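Local coordinates for protein nourseothricin acetyltransferase (Streptomyces noursei, PDB 5C82) that probably acetylates the antibiotic nourseothricin and so confers resistance to it, as a member of the GNAT acetyltransferase family, at residues R135-V149 with D178-P190. The protein carries 1 engineered substitution. Sequence-based numbering, arbitrary orientation.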
loop_
_atom_site.group_PDB
_atom_site.type_symbol
_atom_site.label_atom_id
_atom_site.label_comp_id
_atom_site.label_asym_id
_atom_site.label_seq_id
_atom_site.Cartn_x
_atom_site.Cartn_y
_atom_site.Cartn_z
ATOM N N ARG A 135 -4.688 18.521 8.758
ATOM C CA ARG A 135 -5.724 19.109 9.604
ATOM C C ARG A 135 -6.710 19.893 8.751
ATOM O O ARG A 135 -7.901 19.637 8.855
ATOM C CB ARG A 135 -5.114 20.002 10.708
ATOM C CG ARG A 135 -4.384 19.220 11.807
ATOM C CD ARG A 135 -4.031 20.081 13.015
ATOM N NE ARG A 135 -5.208 20.386 13.839
ATOM C CZ ARG A 135 -5.181 21.088 14.969
ATOM N NH1 ARG A 135 -4.034 21.571 15.434
ATOM N NH2 ARG A 135 -6.300 21.312 15.644
ATOM N N GLU A 136 -6.213 20.768 7.847
ATOM C CA GLU A 136 -7.036 21.575 6.925
ATOM C C GLU A 136 -7.991 20.683 6.098
ATOM O O GLU A 136 -9.164 21.012 5.946
ATOM C CB GLU A 136 -6.150 22.415 5.985
ATOM C CG GLU A 136 -5.394 23.546 6.652
ATOM C CD GLU A 136 -4.344 24.242 5.796
ATOM O OE1 GLU A 136 -4.477 24.234 4.548
ATOM O OE2 GLU A 136 -3.392 24.813 6.380
ATOM N N ARG A 137 -7.490 19.529 5.627
ATOM C CA ARG A 137 -8.257 18.541 4.859
ATOM C C ARG A 137 -9.182 17.676 5.725
ATOM O O ARG A 137 -10.032 16.975 5.179
ATOM C CB ARG A 137 -7.318 17.649 4.034
ATOM C CG ARG A 137 -6.532 18.376 2.939
ATOM C CD ARG A 137 -7.380 18.660 1.714
ATOM N NE ARG A 137 -6.719 19.560 0.766
ATOM C CZ ARG A 137 -6.792 20.888 0.808
ATOM N NH1 ARG A 137 -7.475 21.492 1.773
ATOM N NH2 ARG A 137 -6.173 21.620 -0.108
ATOM N N GLY A 138 -9.025 17.741 7.050
ATOM C CA GLY A 138 -9.799 16.938 7.988
ATOM C C GLY A 138 -9.331 15.489 8.035
ATOM O O GLY A 138 -10.139 14.583 8.268
ATOM N N ALA A 139 -8.006 15.254 7.836
ATOM C CA ALA A 139 -7.410 13.916 7.874
ATOM C C ALA A 139 -7.517 13.291 9.265
ATOM O O ALA A 139 -7.488 14.004 10.266
ATOM C CB ALA A 139 -5.951 13.983 7.442
ATOM N N GLY A 140 -7.673 11.973 9.321
ATOM C CA GLY A 140 -7.708 11.248 10.580
ATOM C C GLY A 140 -6.308 10.764 10.940
ATOM O O GLY A 140 -6.016 10.513 12.120
ATOM N N HIS A 141 -5.418 10.625 9.912
ATOM C CA HIS A 141 -4.036 10.187 10.116
ATOM C C HIS A 141 -3.074 10.576 8.974
ATOM O O HIS A 141 -3.476 10.898 7.854
ATOM C CB HIS A 141 -3.958 8.656 10.417
ATOM C CG HIS A 141 -4.203 7.761 9.230
ATOM N ND1 HIS A 141 -5.487 7.436 8.821
ATOM C CD2 HIS A 141 -3.311 7.138 8.422
ATOM C CE1 HIS A 141 -5.337 6.617 7.788
ATOM N NE2 HIS A 141 -4.044 6.420 7.502
ATOM N N LEU A 142 -1.783 10.540 9.293
ATOM C CA LEU A 142 -0.676 10.762 8.357
ATOM C C LEU A 142 -0.047 9.407 8.141
ATOM O O LEU A 142 -0.041 8.565 9.035
ATOM C CB LEU A 142 0.350 11.740 8.917
ATOM C CG LEU A 142 0.023 13.222 8.731
ATOM C CD1 LEU A 142 -0.824 13.717 9.869
ATOM C CD2 LEU A 142 1.319 14.054 8.637
ATOM N N TRP A 143 0.418 9.168 6.943
ATOM C CA TRP A 143 0.958 7.864 6.596
ATOM C C TRP A 143 2.208 8.010 5.764
ATOM O O TRP A 143 2.290 8.917 4.945
ATOM C CB TRP A 143 -0.119 7.077 5.817
ATOM C CG TRP A 143 0.253 5.688 5.384
ATOM C CD1 TRP A 143 0.003 4.527 6.055
ATOM C CD2 TRP A 143 0.909 5.311 4.159
ATOM N NE1 TRP A 143 0.440 3.446 5.315
ATOM C CE2 TRP A 143 1.017 3.900 4.156
ATOM C CE3 TRP A 143 1.460 6.031 3.078
ATOM C CZ2 TRP A 143 1.581 3.193 3.083
ATOM C CZ3 TRP A 143 2.030 5.330 2.020
ATOM C CH2 TRP A 143 2.055 3.927 2.012
ATOM N N LEU A 144 3.157 7.077 5.921
ATOM C CA LEU A 144 4.344 7.104 5.065
ATOM C C LEU A 144 4.888 5.707 4.823
ATOM O O LEU A 144 4.616 4.766 5.571
ATOM C CB LEU A 144 5.444 8.072 5.587
ATOM C CG LEU A 144 6.087 7.745 6.950
ATOM C CD1 LEU A 144 7.265 6.731 6.791
ATOM C CD2 LEU A 144 6.562 9.015 7.631
ATOM N N GLU A 145 5.699 5.609 3.790
ATOM C CA GLU A 145 6.418 4.425 3.389
ATOM C C GLU A 145 7.884 4.766 3.563
ATOM O O GLU A 145 8.282 5.903 3.299
ATOM C CB GLU A 145 6.106 4.132 1.931
ATOM C CG GLU A 145 6.703 2.840 1.415
ATOM C CD GLU A 145 7.927 3.107 0.574
ATOM O OE1 GLU A 145 7.776 3.452 -0.622
ATOM O OE2 GLU A 145 9.041 3.014 1.132
ATOM N N VAL A 146 8.689 3.784 4.034
ATOM C CA VAL A 146 10.129 3.918 4.220
ATOM C C VAL A 146 10.812 2.555 4.005
ATOM O O VAL A 146 10.329 1.531 4.505
ATOM C CB VAL A 146 10.517 4.612 5.559
ATOM C CG1 VAL A 146 10.000 3.858 6.790
ATOM C CG2 VAL A 146 12.025 4.857 5.646
ATOM N N THR A 147 11.910 2.534 3.225
ATOM C CA THR A 147 12.654 1.296 3.023
ATOM C C THR A 147 13.234 0.831 4.360
ATOM O O THR A 147 13.675 1.654 5.169
ATOM C CB THR A 147 13.710 1.405 1.915
ATOM O OG1 THR A 147 14.420 0.170 1.899
ATOM C CG2 THR A 147 14.721 2.560 2.143
ATOM N N ASN A 148 13.197 -0.490 4.590
ATOM C CA ASN A 148 13.701 -1.147 5.790
ATOM C C ASN A 148 15.210 -0.858 6.041
ATOM O O ASN A 148 15.679 -0.932 7.184
ATOM C CB ASN A 148 13.434 -2.665 5.692
ATOM C CG ASN A 148 14.353 -3.325 4.702
ATOM O OD1 ASN A 148 14.313 -3.039 3.512
ATOM N ND2 ASN A 148 15.316 -4.082 5.195
ATOM N N VAL A 149 15.961 -0.560 4.974
ATOM C CA VAL A 149 17.392 -0.254 5.100
ATOM C C VAL A 149 17.629 1.159 5.633
ATOM O O VAL A 149 18.728 1.436 6.133
ATOM C CB VAL A 149 18.219 -0.551 3.831
ATOM C CG1 VAL A 149 18.190 -2.050 3.501
ATOM C CG2 VAL A 149 17.792 0.311 2.641
ATOM N N ASP A 178 15.315 -4.138 -5.110
ATOM C CA ASP A 178 15.011 -5.545 -4.863
ATOM C C ASP A 178 15.891 -6.058 -3.699
ATOM O O ASP A 178 17.085 -5.773 -3.650
ATOM C CB ASP A 178 15.223 -6.360 -6.141
ATOM C CG ASP A 178 14.511 -7.693 -6.135
ATOM O OD1 ASP A 178 14.867 -8.561 -5.286
ATOM O OD2 ASP A 178 13.619 -7.882 -6.976
ATOM N N GLY A 179 15.264 -6.707 -2.729
ATOM C CA GLY A 179 15.941 -7.171 -1.517
ATOM C C GLY A 179 15.575 -6.336 -0.303
ATOM O O GLY A 179 15.806 -6.765 0.828
ATOM N N GLU A 180 14.981 -5.137 -0.533
ATOM C CA GLU A 180 14.466 -4.250 0.507
ATOM C C GLU A 180 12.951 -4.450 0.643
ATOM O O GLU A 180 12.305 -4.969 -0.270
ATOM C CB GLU A 180 14.784 -2.782 0.192
ATOM C CG GLU A 180 16.274 -2.474 0.119
ATOM C CD GLU A 180 16.617 -1.169 -0.571
ATOM O OE1 GLU A 180 15.903 -0.160 -0.361
ATOM O OE2 GLU A 180 17.626 -1.152 -1.311
ATOM N N GLN A 181 12.377 -4.062 1.792
ATOM C CA GLN A 181 10.925 -4.202 2.000
ATOM C C GLN A 181 10.380 -2.820 2.301
ATOM O O GLN A 181 11.090 -1.984 2.897
ATOM C CB GLN A 181 10.600 -5.175 3.158
ATOM C CG GLN A 181 11.109 -6.643 2.948
ATOM C CD GLN A 181 12.608 -6.779 3.077
ATOM O OE1 GLN A 181 13.229 -6.273 4.035
ATOM N NE2 GLN A 181 13.239 -7.361 2.062
ATOM N N ALA A 182 9.142 -2.557 1.881
ATOM C CA ALA A 182 8.549 -1.256 2.198
ATOM C C ALA A 182 7.961 -1.316 3.620
ATOM O O ALA A 182 7.271 -2.260 3.947
ATOM C CB ALA A 182 7.472 -0.910 1.181
ATOM N N LEU A 183 8.298 -0.374 4.478
ATOM C CA LEU A 183 7.732 -0.343 5.823
ATOM C C LEU A 183 6.751 0.809 5.881
ATOM O O LEU A 183 7.029 1.906 5.354
ATOM C CB LEU A 183 8.793 -0.213 6.930
ATOM C CG LEU A 183 9.931 -1.248 6.986
ATOM C CD1 LEU A 183 10.839 -0.949 8.164
ATOM C CD2 LEU A 183 9.412 -2.735 7.020
ATOM N N TYR A 184 5.595 0.552 6.501
ATOM C CA TYR A 184 4.525 1.532 6.610
ATOM C C TYR A 184 4.395 2.075 8.019
ATOM O O TYR A 184 4.452 1.311 8.978
ATOM C CB TYR A 184 3.207 0.944 6.079
ATOM C CG TYR A 184 3.274 0.503 4.623
ATOM C CD1 TYR A 184 4.049 1.197 3.700
ATOM C CD2 TYR A 184 2.466 -0.529 4.147
ATOM C CE1 TYR A 184 4.067 0.836 2.358
ATOM C CE2 TYR A 184 2.491 -0.906 2.805
ATOM C CZ TYR A 184 3.304 -0.227 1.918
ATOM O OH TYR A 184 3.325 -0.552 0.584
HETATM N N MSE A 185 4.333 3.421 8.150
HETATM C CA MSE A 185 4.210 4.058 9.466
HETATM C C MSE A 185 3.109 5.089 9.451
HETATM O O MSE A 185 2.895 5.773 8.445
HETATM C CB MSE A 185 5.547 4.671 9.944
HETATM C CG MSE A 185 6.733 3.680 9.929
HETATM SE SE MSE A 185 8.366 4.464 10.575
HETATM C CE MSE A 185 7.945 4.489 12.571
ATOM N N SER A 186 2.382 5.185 10.551
ATOM C CA SER A 186 1.295 6.136 10.619
ATOM C C SER A 186 1.289 6.896 11.928
ATOM O O SER A 186 1.867 6.454 12.923
ATOM C CB SER A 186 -0.053 5.460 10.388
ATOM O OG SER A 186 -0.341 4.555 11.440
HETATM N N MSE A 187 0.584 8.028 11.914
HETATM C CA MSE A 187 0.384 8.880 13.068
HETATM C C MSE A 187 -1.039 9.388 13.017
HETATM O O MSE A 187 -1.400 9.915 11.964
HETATM C CB MSE A 187 1.336 10.080 12.971
HETATM C CG MSE A 187 1.402 10.872 14.195
HETATM SE SE MSE A 187 2.632 12.323 13.933
HETATM C CE MSE A 187 1.542 13.573 12.878
ATOM N N PRO A 188 -1.839 9.342 14.121
ATOM C CA PRO A 188 -3.160 9.994 14.085
ATOM C C PRO A 188 -2.966 11.510 13.926
ATOM O O PRO A 188 -1.980 12.067 14.426
ATOM C CB PRO A 188 -3.780 9.652 15.446
ATOM C CG PRO A 188 -2.656 9.310 16.326
ATOM C CD PRO A 188 -1.548 8.785 15.457
ATOM N N CYS A 189 -3.881 12.157 13.204
ATOM C CA CYS A 189 -3.800 13.587 12.927
ATOM C C CYS A 189 -4.510 14.401 14.036
ATOM O O CYS A 189 -5.686 14.171 14.276
ATOM C CB CYS A 189 -4.342 13.891 11.531
ATOM S SG CYS A 189 -4.348 15.647 11.100
ATOM N N PRO A 190 -3.781 15.290 14.772
ATOM C CA PRO A 190 -4.411 16.057 15.878
ATOM C C PRO A 190 -5.682 16.836 15.524
ATOM O O PRO A 190 -5.670 17.707 14.655
ATOM C CB PRO A 190 -3.295 17.004 16.334
ATOM C CG PRO A 190 -2.025 16.360 15.892
ATOM C CD PRO A 190 -2.354 15.661 14.610
#
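Trp143 and Tyr184 meet obliquely on one face of the sheet, their planes 43° apart. Trp143 CZ2 sits over the Tyr184 ring toward its rim, 3.2 Å from Tyr184 CD1. With CG anti to the backbone N (chi1 -179°), the indole extends across to Tyr184. Glu145 CG approaches the edge of the same tyrosine ring, 3.4 Å from Tyr184 CE1. Glu145 OE2 is hydrogen-bonded to Tyr172 OH. On the other face Leu142 CD1 lies 3.8 Å from Met187 CE, Leu144 runs beside Met185, and Val146 CG1 touches the selenium of Met185. Met185 and Met187 are selenomethionines.

Strands 141-147 and 182-188 run antiparallel between these two layers of side chains. Leu142 pairs with Met187, Leu144 with Met185 and Val146 with Leu183, each through two backbone hydrogen bonds. At one end Cys189 N donates to Gly140 O. At the other, Asn148 OD1 accepts a hydrogen bond from Gln181 N at 2.8 Å, the donor above the carbonyl plane, while Asn148 N donates to Gln181 O. Asn148 ND2 donates to Phe36 O, so both ends of this amide are held. Thr147 OG1 donates to Glu180 OE1 at 2.7 Å, on the anti side of the carboxylate.

Helices 122-137 and 151-158 cover the leucine and selenomethionine face. Strand 163-168 flanks strand 182-188, and Trp143 and Tyr184 touch its Cys165; Tyr184 also packs on Tyr184 of the second subunit. On its other side strand 141-147 runs parallel to strand 105-113, joined through helix 122-137 in the beta-alpha-beta crossover of the GNAT fold. In GNAT relatives these strands splay apart and bind acetyl-CoA between them, probably here too.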